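Local structure of alpha-fucosidase GH29 (Fusarium graminearum, 4PSR) at residues 306-312 with 341-345; 27-33 with 117-123; 38-42 with 344-348. The protein hydrolyses alpha-L-fucosidic bonds as a GH29 glycoside hydrolase, probably releasing alpha-1,6-linked fucose from the reducing-end N-acetylglucosamine of glycoprotein glycans. All blocks are in the same frame, centred on the assembly; numbering follows the deposited sequence. Where two conformers were deposited one is given.

The three contacts follow the closure of one eight-stranded TIM barrel. Contact 2 pairs its first and second strands; contact 1 joins the eighth strand to the loop after the seventh; contact 3 ties together the loops after the first and eighth. Contacts 1 and 2 meet where strands 29-33 and 337-343 adjoin, with L341 N 2.8 Å from G30 O and I343 N 2.9 Å from Y32 O. Contact 3 shares S344 and P345 with contact 1, its centre about 11 Å from that contact's centre. W311 of contact 1 and Y32 of contact 2 border the bound fucose, while the T39 side chain of contact 3 is about 11 Å from it.

Contact 1. Residues 306-312 with 341-345; sequences ISASSWS and LNISP. With FUL (beta-L-fucopyranose), chain M.
L341 meets I306 with both of its methyl branches: CD1 and CD2 each lie 4.0 Å from I306 CG1, the two side chains slanting past one another. Helix 353-369 packs on this apolar pair, I362 on L341 and V358 on I306. The next residue, N342, works with backbone and side chain alike. Its O receives I306 N at 3.2 Å (N-H...O 161°), which carries the pairing of the seventh and eighth strands of the TIM barrel one step beyond the end of strand 300-305. With CG anti to the backbone N (chi1 173°), its side chain swings toward W311. CB comes up to the edge of the indole, 3.5 Å from W311 CE3, and the amide plane is turned 61° from the ring. ND2 gives a bond of 2.9 Å to W311 O, lying in the carbonyl plane on a lone pair and nearly in its own amide plane, while OD1 is hydrogen-bonded to ND1 of H34. Gripped at both ends, the amide has its rotation fixed; it is also second shell to the sugar, because NE2 of H34 binds the fucose. W311 itself lays one indole face over the fucose methyl group, with CZ2 3.6 Å from FUL C6, and its backbone N is hydrogen-bonded to E46, which also binds the fucose. I343 turns its CB away from the loop, yet CG2 still reaches I306 CD1 at 3.8 Å, the two side chains lying side by side and pointing the same way. S344, finally, directs OG to W311 O at 2.8 Å from well above the carbonyl plane, and W311 O thus takes two side-chain donors, N342 ND2 and S344 OG. Water 1 donates to both N342 O and S344 OG, and the backbone N of S344 is bonded to Q355.

Contact 2. Residues 27-33 with 117-123; sequences AKFGVYW and ARFAGPV
Strands 29-33 and 119-123 run parallel, their axes 8° apart and 4.7 Å at closest approach, joined by alternating bonds: R118 N to F29 O (2.9 Å), V31 N to F119 O (3.0 Å), G121 N to V31 O and V123 N to W33 O. These are the first two strands of the TIM barrel, and helix 105-114, which precedes the second, packs outside them. On the inner face, F119 lies flat against the neighbouring strand. G30, lacking a side chain, lets the ring settle directly on its backbone, with CA 3.6 Å from the ring centroid and almost on its normal, a CH-pi contact. Farther along this face, Y32 CD1 meets V123 CG2 at 4.1 Å, and the phenol continues inward to touch the bound fucose. On the outer face, V31 CG2 packs on A117 CB at 4.0 Å, and V112 of helix 105-114 touches both residues. W33 has its CG wedged between backbone N and carbonyl carbon (chi1 41°), a setting that folds the indole across the second strand. One ring face covers the G121-P122 peptide, with G121 O lying over the ring centre; P122 CA makes a CH-pi contact with the five-membered ring, 3.8 Å from its centroid, and P122 CB approaches W33 NE1 to 3.5 Å.

Contact 3. Residues 38-42 with 344-348; sequences FTTAQ and SPMAN
Q42 sets CG beside its backbone N (chi1 -60°) and then runs extended (chi2 -174°), a course that carries its amide across to the backbone of A347. There OE1 accepts A347 N at 2.9 Å in a fairly straight bond, N-H...O 164°, the donor tilted slightly from the carbonyl plane. T39 divides its two branches: CG2, anti to the backbone N, faces the opposite loop, 3.7 Å from both P345 O and A347 N, while OG1 is hydrogen-bonded to S312 and to the backbone N of G36. T39 to Q42 form a type I turn closed by Q42 N to T39 O, and the A347 methyl packs against this turn, with CB 3.9 Å from T40 CA and 3.5 Å from Q42 OE1. Water 2 donates to Q42 OE1 at 2.8 Å and accepts from N348 N, giving the amide oxygen a second donor and linking it to the next residue of the loop. The arrangement joins loops that follow the first and eighth strands of a TIM barrel, at the C-terminal end of the strands, where enzymes of this fold carry their active site.

Contact 1. Residues 306-312 with 341-345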
loop_
_atom_site.group_PDB
_atom_site.type_symbol
_atom_site.label_atom_id
_atom_site.label_comp_id
_atom_site.label_asym_id
_atom_site.label_seq_id
_atom_site.Cartn_x
_atom_site.Cartn_y
_atom_site.Cartn_z
ATOM N N ILE A 306 6.664 -0.556 10.764
ATOM C CA ILE A 306 6.646 -0.390 12.206
ATOM C C ILE A 306 7.822 0.541 12.606
ATOM O O ILE A 306 7.738 1.189 13.594
ATOM C CB ILE A 306 6.643 -1.773 12.981
ATOM C CG1 ILE A 306 5.464 -2.642 12.521
ATOM C CG2 ILE A 306 6.577 -1.557 14.474
ATOM C CD1 ILE A 306 5.468 -4.037 13.138
ATOM N N SER A 307 8.938 0.280 11.980
ATOM C CA SER A 307 10.129 0.996 12.312
ATOM C C SER A 307 9.936 2.481 12.091
ATOM O O SER A 307 9.298 2.904 11.136
ATOM C CB SER A 307 11.241 0.496 11.429
ATOM O OG SER A 307 12.324 1.359 11.554
ATOM N N ALA A 308 10.441 3.242 13.051
ATOM C CA ALA A 308 10.457 4.685 13.013
ATOM C C ALA A 308 11.829 5.132 12.540
ATOM O O ALA A 308 12.120 6.325 12.498
ATOM C CB ALA A 308 10.176 5.224 14.377
ATOM N N SER A 309 12.665 4.160 12.177
ATOM C CA SER A 309 13.980 4.447 11.659
ATOM C C SER A 309 13.922 4.141 10.112
ATOM O O SER A 309 13.209 4.824 9.408
ATOM C CB SER A 309 15.011 3.682 12.521
ATOM O OG SER A 309 14.898 4.052 13.935
ATOM N N SER A 310 14.685 3.157 9.633
ATOM C CA SER A 310 14.711 2.458 8.325
ATOM C C SER A 310 13.741 1.280 8.044
ATOM O O SER A 310 12.992 0.908 8.935
ATOM C CB SER A 310 16.181 2.047 8.174
ATOM O OG SER A 310 16.424 0.689 7.966
ATOM N N TRP A 311 13.729 0.736 6.828
ATOM C CA TRP A 311 12.899 -0.442 6.475
ATOM C C TRP A 311 13.541 -1.747 6.979
ATOM O O TRP A 311 12.858 -2.758 7.162
ATOM C CB TRP A 311 12.617 -0.535 4.954
ATOM C CG TRP A 311 11.900 0.663 4.427
ATOM C CD1 TRP A 311 12.466 1.848 4.077
ATOM C CD2 TRP A 311 10.486 0.807 4.191
ATOM N NE1 TRP A 311 11.513 2.719 3.648
ATOM C CE2 TRP A 311 10.284 2.108 3.707
ATOM C CE3 TRP A 311 9.377 -0.041 4.333
ATOM C CZ2 TRP A 311 9.022 2.593 3.374
ATOM C CZ3 TRP A 311 8.124 0.434 3.987
ATOM C CH2 TRP A 311 7.954 1.743 3.529
ATOM N N SER A 312 14.847 -1.730 7.207
ATOM C CA SER A 312 15.592 -2.919 7.628
ATOM C C SER A 312 16.155 -2.696 9.044
ATOM O O SER A 312 16.403 -1.580 9.461
ATOM C CB SER A 312 16.692 -3.162 6.606
ATOM O OG SER A 312 17.554 -4.225 6.960
ATOM N N LEU A 341 2.226 -3.434 5.276
ATOM C CA LEU A 341 3.088 -3.109 6.404
ATOM C C LEU A 341 4.391 -3.874 6.398
ATOM O O LEU A 341 4.426 -5.109 6.340
ATOM C CB LEU A 341 2.343 -3.375 7.718
ATOM C CG LEU A 341 3.109 -3.111 9.008
ATOM C CD1 LEU A 341 3.470 -1.643 9.179
ATOM C CD2 LEU A 341 2.306 -3.632 10.197
ATOM N N ASN A 342 5.487 -3.129 6.497
ATOM C CA ASN A 342 6.824 -3.716 6.552
ATOM C C ASN A 342 7.287 -3.996 7.967
ATOM O O ASN A 342 7.121 -3.129 8.854
ATOM C CB ASN A 342 7.852 -2.809 5.858
ATOM C CG ASN A 342 9.249 -3.298 6.030
ATOM O OD1 ASN A 342 9.655 -4.232 5.363
ATOM N ND2 ASN A 342 9.996 -2.677 6.919
ATOM N N ILE A 343 7.854 -5.190 8.171
ATOM C CA ILE A 343 8.525 -5.567 9.422
ATOM C C ILE A 343 9.996 -5.827 9.138
ATOM O O ILE A 343 10.406 -5.985 7.965
ATOM C CB ILE A 343 7.811 -6.781 10.118
ATOM C CG1 ILE A 343 7.953 -8.044 9.281
ATOM C CG2 ILE A 343 6.344 -6.411 10.356
ATOM C CD1 ILE A 343 7.299 -9.306 9.926
ATOM N N SER A 344 10.785 -5.874 10.210
ATOM C CA SER A 344 12.246 -5.759 10.100
ATOM C C SER A 344 12.988 -6.762 10.980
ATOM O O SER A 344 13.458 -6.399 12.067
ATOM C CB SER A 344 12.679 -4.349 10.493
ATOM O OG SER A 344 11.968 -3.348 9.771
ATOM N N PRO A 345 13.107 -8.009 10.511
ATOM C CA PRO A 345 13.887 -8.992 11.279
ATOM C C PRO A 345 15.365 -8.599 11.362
ATOM O O PRO A 345 15.917 -7.982 10.438
ATOM C CB PRO A 345 13.712 -10.289 10.474
ATOM C CG PRO A 345 12.504 -10.052 9.578
ATOM C CD PRO A 345 12.527 -8.572 9.285
HETATM C C1 FUL M . 12.003 2.755 -1.642
HETATM C C2 FUL M . 13.314 2.012 -1.481
HETATM O O2 FUL M . 14.431 2.763 -1.982
HETATM C C3 FUL M . 13.466 1.756 -0.004
HETATM O O3 FUL M . 14.710 1.132 0.226
HETATM C C4 FUL M . 12.316 0.879 0.422
HETATM O O4 FUL M . 12.417 -0.383 -0.232
HETATM C C5 FUL M . 11.002 1.569 0.078
HETATM C C6 FUL M . 9.789 0.723 0.400
HETATM O O5 FUL M . 10.918 1.925 -1.299
HETATM O O1 FUL M . 11.850 3.098 -2.995
HETATM O O HOH W 1 9.384 -2.026 10.124
#

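Contact 2. Residues 27-33 with 117-123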
loop_
_atom_site.group_PDB
_atom_site.type_symbol
_atom_site.label_atom_id
_atom_site.label_comp_id
_atom_site.label_asym_id
_atom_site.label_seq_id
_atom_site.Cartn_x
_atom_site.Cartn_y
_atom_site.Cartn_z
ATOM N N ALA A 27 -8.933 -7.472 0.651
ATOM C CA ALA A 27 -7.874 -7.898 1.558
ATOM C C ALA A 27 -7.459 -6.870 2.595
ATOM O O ALA A 27 -7.260 -7.238 3.752
ATOM C CB ALA A 27 -6.661 -8.357 0.772
ATOM N N LYS A 28 -7.282 -5.626 2.148
ATOM C CA LYS A 28 -6.982 -4.444 2.961
ATOM C C LYS A 28 -5.601 -4.341 3.582
ATOM O O LYS A 28 -4.993 -3.267 3.525
ATOM C CB LYS A 28 -8.000 -4.218 4.060
ATOM C CG LYS A 28 -9.475 -4.154 3.562
ATOM C CD LYS A 28 -9.674 -3.234 2.360
ATOM C CE LYS A 28 -11.131 -3.066 2.040
ATOM N NZ LYS A 28 -11.322 -2.265 0.812
ATOM N N PHE A 29 -5.119 -5.421 4.187
ATOM C CA PHE A 29 -3.932 -5.398 5.036
ATOM C C PHE A 29 -3.030 -6.559 4.667
ATOM O O PHE A 29 -3.470 -7.710 4.605
ATOM C CB PHE A 29 -4.347 -5.504 6.521
ATOM C CG PHE A 29 -3.181 -5.541 7.463
ATOM C CD1 PHE A 29 -2.235 -4.510 7.517
ATOM C CD2 PHE A 29 -3.025 -6.625 8.320
ATOM C CE1 PHE A 29 -1.132 -4.584 8.406
ATOM C CE2 PHE A 29 -1.935 -6.697 9.201
ATOM C CZ PHE A 29 -1.000 -5.668 9.246
ATOM N N GLY A 30 -1.769 -6.239 4.357
ATOM C CA GLY A 30 -0.731 -7.223 4.128
ATOM C C GLY A 30 0.549 -6.891 4.870
ATOM O O GLY A 30 0.696 -5.789 5.422
ATOM N N VAL A 31 1.471 -7.844 4.915
ATOM C CA VAL A 31 2.751 -7.667 5.575
ATOM C C VAL A 31 3.891 -8.185 4.704
ATOM O O VAL A 31 3.837 -9.271 4.147
ATOM C CB VAL A 31 2.780 -8.390 6.960
ATOM C CG1 VAL A 31 4.176 -8.357 7.567
ATOM C CG2 VAL A 31 1.770 -7.760 7.907
ATOM N N TYR A 32 4.968 -7.414 4.628
ATOM C CA TYR A 32 6.197 -7.860 3.993
ATOM C C TYR A 32 7.400 -7.473 4.836
ATOM O O TYR A 32 7.248 -6.855 5.881
ATOM C CB TYR A 32 6.335 -7.417 2.519
ATOM C CG TYR A 32 6.672 -5.967 2.154
ATOM C CD1 TYR A 32 7.404 -5.714 1.005
ATOM C CD2 TYR A 32 6.205 -4.891 2.877
ATOM C CE1 TYR A 32 7.690 -4.444 0.607
ATOM C CE2 TYR A 32 6.489 -3.589 2.485
ATOM C CZ TYR A 32 7.215 -3.374 1.347
ATOM O OH TYR A 32 7.458 -2.052 0.959
ATOM N N TRP A 33 8.582 -7.901 4.413
ATOM C CA TRP A 33 9.768 -7.705 5.226
ATOM C C TRP A 33 11.005 -7.427 4.383
ATOM O O TRP A 33 11.348 -8.188 3.489
ATOM C CB TRP A 33 10.012 -8.904 6.181
ATOM C CG TRP A 33 9.781 -10.251 5.596
ATOM C CD1 TRP A 33 10.697 -11.089 5.040
ATOM C CD2 TRP A 33 8.543 -10.957 5.590
ATOM N NE1 TRP A 33 10.099 -12.275 4.649
ATOM C CE2 TRP A 33 8.770 -12.201 4.965
ATOM C CE3 TRP A 33 7.252 -10.632 5.995
ATOM C CZ2 TRP A 33 7.754 -13.121 4.769
ATOM C CZ3 TRP A 33 6.240 -11.560 5.792
ATOM C CH2 TRP A 33 6.497 -12.777 5.180
ATOM N N ALA A 117 -3.088 -10.240 8.515
ATOM C CA ALA A 117 -2.629 -10.040 7.138
ATOM C C ALA A 117 -3.351 -11.039 6.219
ATOM O O ALA A 117 -3.437 -12.222 6.551
ATOM C CB ALA A 117 -1.159 -10.292 7.086
ATOM N N ARG A 118 -3.832 -10.562 5.072
ATOM C CA ARG A 118 -4.430 -11.453 4.097
ATOM C C ARG A 118 -3.513 -11.695 2.906
ATOM O O ARG A 118 -3.784 -12.574 2.088
ATOM C CB ARG A 118 -5.770 -10.920 3.631
ATOM C CG ARG A 118 -6.878 -11.105 4.626
ATOM C CD ARG A 118 -8.190 -10.977 3.898
ATOM N NE ARG A 118 -9.318 -11.373 4.711
ATOM C CZ ARG A 118 -10.563 -11.192 4.341
ATOM N NH1 ARG A 118 -10.824 -10.627 3.159
ATOM N NH2 ARG A 118 -11.539 -11.572 5.141
ATOM N N PHE A 119 -2.423 -10.932 2.825
ATOM C CA PHE A 119 -1.322 -11.210 1.892
ATOM C C PHE A 119 -0.017 -10.962 2.621
ATOM O O PHE A 119 0.029 -10.094 3.495
ATOM C CB PHE A 119 -1.409 -10.435 0.546
ATOM C CG PHE A 119 -1.522 -8.908 0.652
ATOM C CD1 PHE A 119 -0.471 -8.103 0.266
ATOM C CD2 PHE A 119 -2.718 -8.292 1.008
ATOM C CE1 PHE A 119 -0.580 -6.726 0.307
ATOM C CE2 PHE A 119 -2.833 -6.909 1.067
ATOM C CZ PHE A 119 -1.757 -6.130 0.699
ATOM N N ALA A 120 1.019 -11.712 2.265
ATOM C CA ALA A 120 2.281 -11.627 2.948
ATOM C C ALA A 120 3.402 -12.160 2.089
ATOM O O ALA A 120 3.166 -12.976 1.188
ATOM C CB ALA A 120 2.230 -12.405 4.280
ATOM N N GLY A 121 4.618 -11.714 2.375
ATOM C CA GLY A 121 5.770 -12.307 1.734
ATOM C C GLY A 121 7.011 -11.462 1.858
ATOM O O GLY A 121 6.982 -10.374 2.433
ATOM N N PRO A 122 8.117 -11.952 1.291
ATOM C CA PRO A 122 9.419 -11.293 1.410
ATOM C C PRO A 122 9.676 -10.231 0.342
ATOM O O PRO A 122 9.131 -10.272 -0.756
ATOM C CB PRO A 122 10.409 -12.419 1.129
ATOM C CG PRO A 122 9.633 -13.327 0.154
ATOM C CD PRO A 122 8.213 -13.287 0.657
ATOM N N VAL A 123 10.577 -9.319 0.673
ATOM C CA VAL A 123 11.410 -8.696 -0.340
ATOM C C VAL A 123 12.280 -9.816 -0.900
ATOM O O VAL A 123 13.077 -10.424 -0.175
ATOM C CB VAL A 123 12.281 -7.556 0.250
ATOM C CG1 VAL A 123 13.330 -7.104 -0.751
ATOM C CG2 VAL A 123 11.397 -6.398 0.661
#

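Contact 3. Residues 38-42 with 344-348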
loop_
_atom_site.group_PDB
_atom_site.type_symbol
_atom_site.label_atom_id
_atom_site.label_comp_id
_atom_site.label_asym_id
_atom_site.label_seq_id
_atom_site.Cartn_x
_atom_site.Cartn_y
_atom_site.Cartn_z
ATOM N N PHE A 38 21.526 -6.885 2.892
ATOM C CA PHE A 38 21.597 -5.460 3.237
ATOM C C PHE A 38 21.363 -5.234 4.722
ATOM O O PHE A 38 21.695 -4.168 5.246
ATOM C CB PHE A 38 20.598 -4.631 2.416
ATOM C CG PHE A 38 19.191 -5.187 2.414
ATOM C CD1 PHE A 38 18.339 -5.005 3.514
ATOM C CD2 PHE A 38 18.736 -5.924 1.338
ATOM C CE1 PHE A 38 17.063 -5.564 3.522
ATOM C CE2 PHE A 38 17.440 -6.475 1.340
ATOM C CZ PHE A 38 16.630 -6.299 2.445
ATOM N N THR A 39 20.825 -6.236 5.426
ATOM C CA THR A 39 20.603 -6.140 6.856
ATOM C C THR A 39 21.879 -6.469 7.668
ATOM O O THR A 39 21.947 -6.178 8.861
ATOM C CB THR A 39 19.457 -7.102 7.300
ATOM O OG1 THR A 39 18.334 -6.965 6.409
ATOM C CG2 THR A 39 19.020 -6.834 8.728
ATOM N N THR A 40 22.842 -7.134 7.033
ATOM C CA THR A 40 23.987 -7.683 7.761
ATOM C C THR A 40 24.701 -6.644 8.648
ATOM O O THR A 40 24.983 -6.917 9.820
ATOM C CB THR A 40 24.998 -8.336 6.819
ATOM O OG1 THR A 40 24.326 -9.182 5.868
ATOM C CG2 THR A 40 25.986 -9.183 7.607
ATOM N N ALA A 41 24.936 -5.446 8.110
ATOM C CA ALA A 41 25.628 -4.406 8.887
ATOM C C ALA A 41 24.794 -3.855 10.046
ATOM O O ALA A 41 25.321 -3.308 11.015
ATOM C CB ALA A 41 26.042 -3.296 7.983
ATOM N N GLN A 42 23.474 -4.019 9.965
ATOM C CA GLN A 42 22.554 -3.491 10.972
ATOM C C GLN A 42 22.878 -2.034 11.301
ATOM O O GLN A 42 22.860 -1.623 12.457
ATOM C CB GLN A 42 22.535 -4.362 12.252
ATOM C CG GLN A 42 22.096 -5.825 11.930
ATOM C CD GLN A 42 21.914 -6.729 13.123
ATOM O OE1 GLN A 42 21.039 -7.597 13.109
ATOM N NE2 GLN A 42 22.700 -6.528 14.160
ATOM N N SER A 344 10.785 -5.874 10.210
ATOM C CA SER A 344 12.246 -5.759 10.100
ATOM C C SER A 344 12.988 -6.762 10.980
ATOM O O SER A 344 13.458 -6.399 12.067
ATOM C CB SER A 344 12.679 -4.349 10.493
ATOM O OG SER A 344 11.968 -3.348 9.771
ATOM N N PRO A 345 13.107 -8.009 10.511
ATOM C CA PRO A 345 13.887 -8.992 11.279
ATOM C C PRO A 345 15.365 -8.599 11.362
ATOM O O PRO A 345 15.917 -7.982 10.438
ATOM C CB PRO A 345 13.712 -10.289 10.474
ATOM C CG PRO A 345 12.504 -10.052 9.578
ATOM C CD PRO A 345 12.527 -8.572 9.285
ATOM N N MET A 346 16.017 -8.991 12.444
ATOM C CA MET A 346 17.458 -8.829 12.581
ATOM C C MET A 346 18.207 -9.688 11.585
ATOM O O MET A 346 17.637 -10.590 10.966
ATOM C CB MET A 346 17.892 -9.186 14.003
ATOM C CG MET A 346 17.143 -8.398 15.032
ATOM S SD MET A 346 17.884 -8.452 16.709
ATOM C CE MET A 346 17.952 -10.187 17.023
ATOM N N ALA A 347 19.485 -9.382 11.369
ATOM C CA ALA A 347 20.267 -10.114 10.393
ATOM C C ALA A 347 20.257 -11.628 10.614
ATOM O O ALA A 347 20.294 -12.402 9.662
ATOM C CB ALA A 347 21.718 -9.593 10.340
ATOM N N ASN A 348 20.188 -12.022 11.878
ATOM C CA ASN A 348 20.163 -13.448 12.247
ATOM C C ASN A 348 18.804 -14.120 12.049
ATOM O O ASN A 348 18.678 -15.319 12.261
ATOM C CB ASN A 348 20.665 -13.652 13.685
ATOM C CG ASN A 348 19.734 -13.083 14.735
ATOM O OD1 ASN A 348 18.679 -12.517 14.430
ATOM N ND2 ASN A 348 20.097 -13.270 16.006
HETATM O O HOH W 2 21.418 -10.255 14.041
#